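Local structure of formate dehydrogenase (Staphylococcus aureus, 6TTB) at residues F39-E44 with I72-G77; N48-T53 with R335-V340. The protein is an NAD-dependent dehydrogenase that probably catalyses the oxidation of formate to carbon dioxide, passing hydride to its bound nicotinamide cofactor. All blocks are in the same frame, centred on the assembly; numbering follows the deposited sequence.

Contact 1: F39-E44 with I72-G77; sequences FPEAVE and ILADNG
The carboxylate of Glu-41 meets the methyl group of Ala-74 where two loops leave neighbouring strands, 34-38 and 69-73, at one border of the five-stranded parallel sheet. The strand order 2-1-3-4-5 is that of the flavodoxin-like substrate domain of the 2-hydroxyacid dehydrogenase family. Ala-74 CB lies beyond the end of the carboxylate, roughly in line with the CG-CD bond, at 3.4 Å from Glu-41 OE1 and 3.5 Å from Glu-41 OE2. No hydrogen bond spans the two segments, and this meeting of a charged group with a methyl is a loose surface contact, the more so because Ala-74 is poorly ordered. The acid arrives there through a bend: CG is anti to the backbone N (chi1 -159°), and a chi2 of 90° then bends the chain so that its carboxylate end comes nearer Ala-74.

Nearer the sheet, backbone faces backbone. Phe-39 N stands 4.0 Å from Leu-73 O, too far for a hydrogen bond, while a backbone hydrogen bond joins Leu-73 to Ala-37 of the neighbouring strand. The side chain of Leu-73 packs on Val-36 and Leu-38 of that strand and on Leu-80 and His-83, so the inner part of the contact is buried while the Glu-41 end is exposed.

The loop 39-44 is also held from the dimer side, where Pro-40 packs on Leu-176 of the second subunit and Glu-41 O takes part in a hydrogen bond with Ser-177 OG of that subunit.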
ATOM      1  N   PHE A  39      26.767   2.856  11.676  1.00 21.73           N
ATOM      2  CA  PHE A  39      25.354   2.849  11.880  1.00 21.60           C
ATOM      3  C   PHE A  39      24.813   4.231  11.575  1.00 23.97           C
ATOM      4  O   PHE A  39      25.525   5.227  11.690  1.00 24.78           O
ATOM      5  CB  PHE A  39      25.115   2.515  13.320  1.00 22.54           C
ATOM      6  CG  PHE A  39      25.423   1.093  13.658  1.00 23.66           C
ATOM      7  CD1 PHE A  39      25.098   0.075  12.800  1.00 24.15           C
ATOM      8  CD2 PHE A  39      25.857   0.755  14.927  1.00 30.96           C
ATOM      9  CE1 PHE A  39      25.210  -1.248  13.196  1.00 25.98           C
ATOM     10  CE2 PHE A  39      26.032  -0.570  15.300  1.00 23.88           C
ATOM     11  CZ  PHE A  39      25.693  -1.563  14.441  1.00 26.27           C
ATOM     12  N   PRO A  40      23.520   4.344  11.240  1.00 22.64           N
ATOM     13  CA  PRO A  40      22.918   5.678  11.060  1.00 21.38           C
ATOM     14  C   PRO A  40      23.080   6.523  12.332  1.00 23.24           C
ATOM     15  O   PRO A  40      23.191   5.985  13.457  1.00 28.95           O
ATOM     16  CB  PRO A  40      21.439   5.400  10.800  1.00 19.98           C
ATOM     17  CG  PRO A  40      21.345   3.847  10.520  1.00 21.39           C
ATOM     18  CD  PRO A  40      22.559   3.216  11.186  1.00 20.78           C
ATOM     19  N   GLU A  41      23.193   7.836  12.135  1.00 23.29           N
ATOM     20  CA  GLU A  41      23.372   8.812  13.205  1.00 28.16           C
ATOM     21  C   GLU A  41      22.097   8.909  14.058  1.00 25.84           C
ATOM     22  O   GLU A  41      21.013   9.020  13.520  1.00 37.29           O
ATOM     23  CB  GLU A  41      23.689  10.172  12.589  1.00 28.57           C
ATOM     24  CG  GLU A  41      24.366  11.112  13.561  1.00 41.76           C
ATOM     25  CD  GLU A  41      25.871  10.978  13.494  1.00 48.43           C
ATOM     26  OE1 GLU A  41      26.376  10.296  12.529  1.00 45.79           O
ATOM     27  OE2 GLU A  41      26.548  11.534  14.394  1.00 64.93           O
ATOM     28  N   ALA A  42      22.230   8.829  15.383  1.00 22.97           N
ATOM     29  CA  ALA A  42      21.065   8.956  16.258  1.00 26.68           C
ATOM     30  C   ALA A  42      20.557  10.388  16.188  1.00 23.51           C
ATOM     31  O   ALA A  42      21.330  11.278  15.992  1.00 27.86           O
ATOM     32  CB  ALA A  42      21.405   8.572  17.701  1.00 26.08           C
ATOM     33  N   VAL A  43      19.259  10.599  16.428  1.00 26.90           N
ATOM     34  CA  VAL A  43      18.689  11.930  16.409  1.00 27.56           C
ATOM     35  C   VAL A  43      17.918  12.136  17.713  1.00 30.01           C
ATOM     36  O   VAL A  43      17.394  11.166  18.248  1.00 46.65           O
ATOM     37  CB  VAL A  43      17.811  12.097  15.159  1.00 30.19           C
ATOM     38  CG1 VAL A  43      17.694  13.567  14.749  1.00 26.91           C
ATOM     39  CG2 VAL A  43      18.308  11.205  13.969  1.00 20.25           C
ATOM     40  N   GLU A  44      18.009  13.357  18.301  1.00 29.96           N
ATOM     41  CA  GLU A  44      17.387  13.713  19.583  1.00 26.83           C
ATOM     42  C   GLU A  44      15.887  13.471  19.452  1.00 33.99           C
ATOM     43  O   GLU A  44      15.288  13.790  18.413  1.00 32.38           O
ATOM     44  CB  GLU A  44      17.618  15.208  19.892  1.00 26.11           C
ATOM     45  N   ILE A  72      32.218   2.948  17.303  1.00 28.92           N
ATOM     46  CA  ILE A  72      31.182   3.331  16.379  1.00 32.58           C
ATOM     47  C   ILE A  72      31.666   4.536  15.591  1.00 36.83           C
ATOM     48  O   ILE A  72      32.260   5.427  16.161  1.00 35.94           O
ATOM     49  CB  ILE A  72      29.814   3.525  17.053  1.00 31.46           C
ATOM     50  CG1 ILE A  72      29.074   4.734  16.485  1.00 35.11           C
ATOM     51  CG2 ILE A  72      29.939   3.556  18.562  1.00 33.29           C
ATOM     52  N   LEU A  73      31.598   4.411  14.257  1.00 45.77           N
ATOM     53  CA  LEU A  73      31.894   5.479  13.329  1.00 44.62           C
ATOM     54  C   LEU A  73      30.579   6.183  13.044  1.00 57.25           C
ATOM     55  O   LEU A  73      29.620   5.589  12.501  1.00 51.54           O
ATOM     56  CB  LEU A  73      32.508   4.909  12.037  1.00 44.13           C
ATOM     57  CG  LEU A  73      33.625   3.878  12.224  1.00 45.28           C
ATOM     58  CD1 LEU A  73      34.070   3.264  10.899  1.00 34.98           C
ATOM     59  CD2 LEU A  73      34.807   4.503  12.941  1.00 54.68           C
ATOM     60  N   ALA A  74      30.486   7.386  13.593  1.00 67.11           N
ATOM     61  CA  ALA A  74      29.981   8.508  12.841  1.00 81.14           C
ATOM     62  C   ALA A  74      31.140   9.033  11.984  1.00 69.33           C
ATOM     63  O   ALA A  74      31.838   9.955  12.402  1.00 68.23           O
ATOM     64  CB  ALA A  74      29.403   9.560  13.795  1.00 59.23           C
ATOM     65  N   ASP A  75      31.397   8.363  10.832  1.00 69.62           N
ATOM     66  CA  ASP A  75      32.429   8.794   9.883  1.00 83.64           C
ATOM     67  C   ASP A  75      32.072   8.428   8.437  1.00 75.77           C
ATOM     68  O   ASP A  75      32.123   9.316   7.571  1.00 53.14           O
ATOM     69  CB  ASP A  75      33.825   8.298  10.265  1.00 96.82           C
ATOM     70  N   ASN A  76      31.812   7.108   8.192  1.00 57.88           N
ATOM     71  CA  ASN A  76      31.513   6.477   6.886  1.00 57.95           C
ATOM     72  C   ASN A  76      32.779   6.216   6.056  1.00 53.40           C
ATOM     73  O   ASN A  76      33.140   5.066   5.871  1.00 66.53           O
ATOM     74  CB  ASN A  76      30.330   7.059   6.051  1.00 62.27           C
ATOM     75  CG  ASN A  76      29.493   8.153   6.705  1.00 73.85           C
ATOM     76  OD1 ASN A  76      28.963   7.987   7.816  1.00 70.28           O
ATOM     77  ND2 ASN A  76      29.307   9.256   5.985  1.00 66.45           N
ATOM     78  N   GLY A  77      33.305   7.261   5.390  1.00 46.35           N
ATOM     79  CA  GLY A  77      34.640   7.267   4.797  1.00 42.02           C
ATOM     80  C   GLY A  77      35.512   8.360   5.441  1.00 56.01           C
ATOM     81  O   GLY A  77      34.991   9.375   5.903  1.00 81.11           O
TER

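Contact 2: N48-T53 with R335-V340; sequences NQLLNT and RIEDGV
Leu-51 and Ile-336 form the apolar half of this contact, in which the loop 48-53 of the substrate domain packs against helix 330-348. As in related 2-hydroxyacid dehydrogenases, this C-terminal helix brings the chain back from the NAD-binding Rossmann domain to the substrate domain. Leu-51 CD1 lies 4.0 Å from Ile-336 CG2, and the two side chains cross at about a right angle. CG2 is the branch of Ile-336 that stands anti to the backbone N, and it reaches the leucine by one methyl. Ile-57 and Ala-93 add further apolar contacts around Leu-51. This end of the contact is buried, and the Ile-336 side chain is about 8 Å from the bound NAD.

The second pair is mixed in character and partly open to solvent. Glu-337 runs out extended from the helix (chi1 161°, chi2 167°), crosses Leu-50 at about a right angle, and brings OE1 to 3.9 Å from Leu-50 CG. Its charge is answered on its own helix, because OE2 forms a salt bridge with Lys-341, one turn on.

Hydrogen bonds shape the loop from within. Leu-51 is the centre of an inverse gamma turn, with a weak bond of 3.0 Å from Asn-52 N to Leu-50 O. Gln-49 NE2 donates to Leu-51 O over 3.1 Å; the bond is nearly straight at the hydrogen (167°), but the donor sits above the carbonyl plane.

Across the two segments themselves, then, apolar and mixed van der Waals contacts meet without a directional bond, while Gln-333, on the same helix, supplies polar ties between loop and helix by receiving the amides of both Leu-50 and Leu-51 at its OE1.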
ATOM      1  N   ASN A  48      13.574   5.437  19.923  1.00 23.49           N
ATOM      2  CA  ASN A  48      13.140   4.090  19.548  1.00 20.35           C
ATOM      3  C   ASN A  48      14.274   3.313  18.835  1.00 22.08           C
ATOM      4  O   ASN A  48      14.536   2.153  19.139  1.00 22.20           O
ATOM      5  CB  ASN A  48      11.929   4.174  18.619  1.00 19.81           C
ATOM      6  CG  ASN A  48      10.608   4.372  19.341  1.00 19.28           C
ATOM      7  OD1 ASN A  48      10.524   4.171  20.540  1.00 19.21           O
ATOM      8  ND2 ASN A  48       9.532   4.611  18.605  1.00 18.32           N
ATOM      9  N   GLN A  49      14.901   3.948  17.835  1.00 17.50           N
ATOM     10  CA  GLN A  49      15.841   3.317  16.932  1.00 17.10           C
ATOM     11  C   GLN A  49      16.913   2.517  17.683  1.00 19.94           C
ATOM     12  O   GLN A  49      17.513   3.007  18.600  1.00 23.79           O
ATOM     13  CB  GLN A  49      16.484   4.423  16.115  1.00 15.06           C
ATOM     14  CG  GLN A  49      17.393   3.917  15.037  1.00 14.47           C
ATOM     15  CD  GLN A  49      16.678   3.144  13.964  1.00 13.96           C
ATOM     16  OE1 GLN A  49      15.462   3.253  13.776  1.00 14.96           O
ATOM     17  NE2 GLN A  49      17.443   2.406  13.206  1.00 12.34           N
ATOM     18  N   LEU A  50      17.191   1.295  17.232  1.00 23.89           N
ATOM     19  CA  LEU A  50      18.183   0.422  17.858  1.00 22.84           C
ATOM     20  C   LEU A  50      19.489   0.591  17.095  1.00 22.17           C
ATOM     21  O   LEU A  50      20.573   0.743  17.687  1.00 18.07           O
ATOM     22  CB  LEU A  50      17.684  -1.044  17.808  1.00 19.38           C
ATOM     23  CG  LEU A  50      17.055  -1.612  19.108  1.00 26.88           C
ATOM     24  CD1 LEU A  50      16.553  -0.527  20.072  1.00 20.06           C
ATOM     25  CD2 LEU A  50      15.954  -2.651  18.828  1.00 21.28           C
ATOM     26  N   LEU A  51      19.342   0.564  15.755  1.00 23.35           N
ATOM     27  CA  LEU A  51      20.449   0.609  14.825  1.00 23.40           C
ATOM     28  C   LEU A  51      20.819   2.048  14.576  1.00 24.77           C
ATOM     29  O   LEU A  51      20.501   2.575  13.489  1.00 23.15           O
ATOM     30  CB  LEU A  51      19.989   0.015  13.517  1.00 23.83           C
ATOM     31  CG  LEU A  51      21.047  -0.734  12.728  1.00 24.10           C
ATOM     32  CD1 LEU A  51      21.058  -2.176  13.143  1.00 31.19           C
ATOM     33  CD2 LEU A  51      20.757  -0.653  11.246  1.00 25.61           C
ATOM     34  N   ASN A  52      21.472   2.665  15.582  1.00 18.19           N
ATOM     35  CA  ASN A  52      22.109   3.927  15.374  1.00 19.28           C
ATOM     36  C   ASN A  52      23.375   4.009  16.224  1.00 22.30           C
ATOM     37  O   ASN A  52      23.704   3.085  17.008  1.00 17.48           O
ATOM     38  CB  ASN A  52      21.147   5.039  15.694  1.00 19.93           C
ATOM     39  CG  ASN A  52      20.582   4.859  17.074  1.00 23.61           C
ATOM     40  OD1 ASN A  52      21.316   4.580  18.029  1.00 27.31           O
ATOM     41  ND2 ASN A  52      19.279   5.013  17.204  1.00 25.59           N
ATOM     42  N   THR A  53      24.036   5.170  16.110  1.00 23.46           N
ATOM     43  CA  THR A  53      25.220   5.496  16.894  1.00 24.21           C
ATOM     44  C   THR A  53      24.959   5.473  18.400  1.00 24.48           C
ATOM     45  O   THR A  53      25.817   5.012  19.106  1.00 35.53           O
ATOM     46  CB  THR A  53      25.982   6.722  16.345  1.00 26.20           C
ATOM     47  OG1 THR A  53      25.131   7.871  16.341  1.00 25.78           O
ATOM     48  CG2 THR A  53      26.454   6.509  14.920  1.00 26.08           C
ATOM     49  N   ARG A 335      15.649  -8.511  15.913  1.00 14.44           N
ATOM     50  CA  ARG A 335      16.084  -9.768  15.327  1.00 15.19           C
ATOM     51  C   ARG A 335      17.541  -9.656  14.900  1.00 15.98           C
ATOM     52  O   ARG A 335      18.332 -10.482  15.318  1.00 18.05           O
ATOM     53  CB  ARG A 335      15.079 -10.308  14.326  1.00 16.29           C
ATOM     54  CG  ARG A 335      14.286 -11.514  14.866  1.00 19.43           C
ATOM     55  CD  ARG A 335      12.732 -11.415  14.937  1.00 18.30           C
ATOM     56  NE  ARG A 335      12.329 -11.088  13.611  1.00 20.71           N
ATOM     57  CZ  ARG A 335      11.230 -10.426  13.264  1.00 25.59           C
ATOM     58  NH1 ARG A 335      10.346 -10.051  14.174  1.00 20.29           N
ATOM     59  NH2 ARG A 335      11.026 -10.132  11.981  1.00 26.79           N
ATOM     60  N   ILE A 336      17.901  -8.492  14.304  1.00 18.27           N
ATOM     61  CA  ILE A 336      19.243  -8.182  13.820  1.00 16.58           C
ATOM     62  C   ILE A 336      20.197  -8.070  14.994  1.00 16.31           C
ATOM     63  O   ILE A 336      21.203  -8.754  15.003  1.00 20.79           O
ATOM     64  CB  ILE A 336      19.210  -6.907  12.951  1.00 19.14           C
ATOM     65  CG1 ILE A 336      18.651  -7.194  11.551  1.00 20.76           C
ATOM     66  CG2 ILE A 336      20.548  -6.158  12.886  1.00 17.50           C
ATOM     67  CD1 ILE A 336      18.268  -5.930  10.816  1.00 22.98           C
ATOM     68  N   GLU A 337      19.871  -7.219  15.980  1.00 14.57           N
ATOM     69  CA  GLU A 337      20.638  -7.120  17.194  1.00 15.23           C
ATOM     70  C   GLU A 337      20.975  -8.522  17.692  1.00 18.83           C
ATOM     71  O   GLU A 337      22.136  -8.818  17.926  1.00 21.99           O
ATOM     72  CB  GLU A 337      19.915  -6.297  18.219  1.00 17.39           C
ATOM     73  CG  GLU A 337      20.429  -6.514  19.640  1.00 22.13           C
ATOM     74  CD  GLU A 337      20.006  -5.511  20.763  1.00 23.71           C
ATOM     75  OE1 GLU A 337      19.506  -4.390  20.465  1.00 21.45           O
ATOM     76  OE2 GLU A 337      20.185  -5.856  21.958  1.00 30.49           O
ATOM     77  N   ASP A 338      19.981  -9.410  17.782  1.00 20.48           N
ATOM     78  CA  ASP A 338      20.212 -10.725  18.397  1.00 23.74           C
ATOM     79  C   ASP A 338      21.137 -11.601  17.536  1.00 29.55           C
ATOM     80  O   ASP A 338      21.949 -12.360  18.096  1.00 36.45           O
ATOM     81  CB  ASP A 338      18.921 -11.412  18.804  1.00 21.81           C
ATOM     82  CG  ASP A 338      18.313 -10.706  20.019  1.00 31.94           C
ATOM     83  OD1 ASP A 338      19.129 -10.119  20.855  1.00 25.87           O
ATOM     84  OD2 ASP A 338      17.022 -10.725  20.157  1.00 34.54           O
ATOM     85  N   GLY A 339      21.017 -11.489  16.190  1.00 20.22           N
ATOM     86  CA  GLY A 339      21.881 -12.196  15.293  1.00 19.98           C
ATOM     87  C   GLY A 339      23.326 -11.694  15.382  1.00 24.85           C
ATOM     88  O   GLY A 339      24.269 -12.481  15.582  1.00 25.74           O
ATOM     89  N   VAL A 340      23.514 -10.373  15.237  1.00 23.20           N
ATOM     90  CA  VAL A 340      24.865  -9.860  15.259  1.00 23.21           C
ATOM     91  C   VAL A 340      25.521 -10.363  16.537  1.00 27.13           C
ATOM     92  O   VAL A 340      26.690 -10.720  16.532  1.00 29.41           O
ATOM     93  CB  VAL A 340      24.918  -8.324  15.130  1.00 21.91           C
ATOM     94  CG1 VAL A 340      26.182  -7.721  15.724  1.00 22.05           C
ATOM     95  CG2 VAL A 340      24.810  -7.894  13.696  1.00 22.45           C
TER

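In the fold
Both contacts engage the long loop between strand 34-38 and helix 59-64, but on different partners. Contact 1 sets its start beside the neighbouring strand of the same sheet, at the periphery; it is half buried and half exposed, with a carboxylate on a methyl at its rim. Contact 2 sets a later part against helix 330-348, nearer the chain's centre and the cofactor; none of its touching residues is fully exposed, and it has a leucine-isoleucine pair that contact 1 lacks. The loop is tied to itself between them: Pro-40 O lies 2.9 Å from Thr-53 N, and Ala-42 N lies 3.2 Å from Thr-53 OG1, both probable hydrogen bonds. Both contacts also touch the second subunit, placing this loop at the dimer interface.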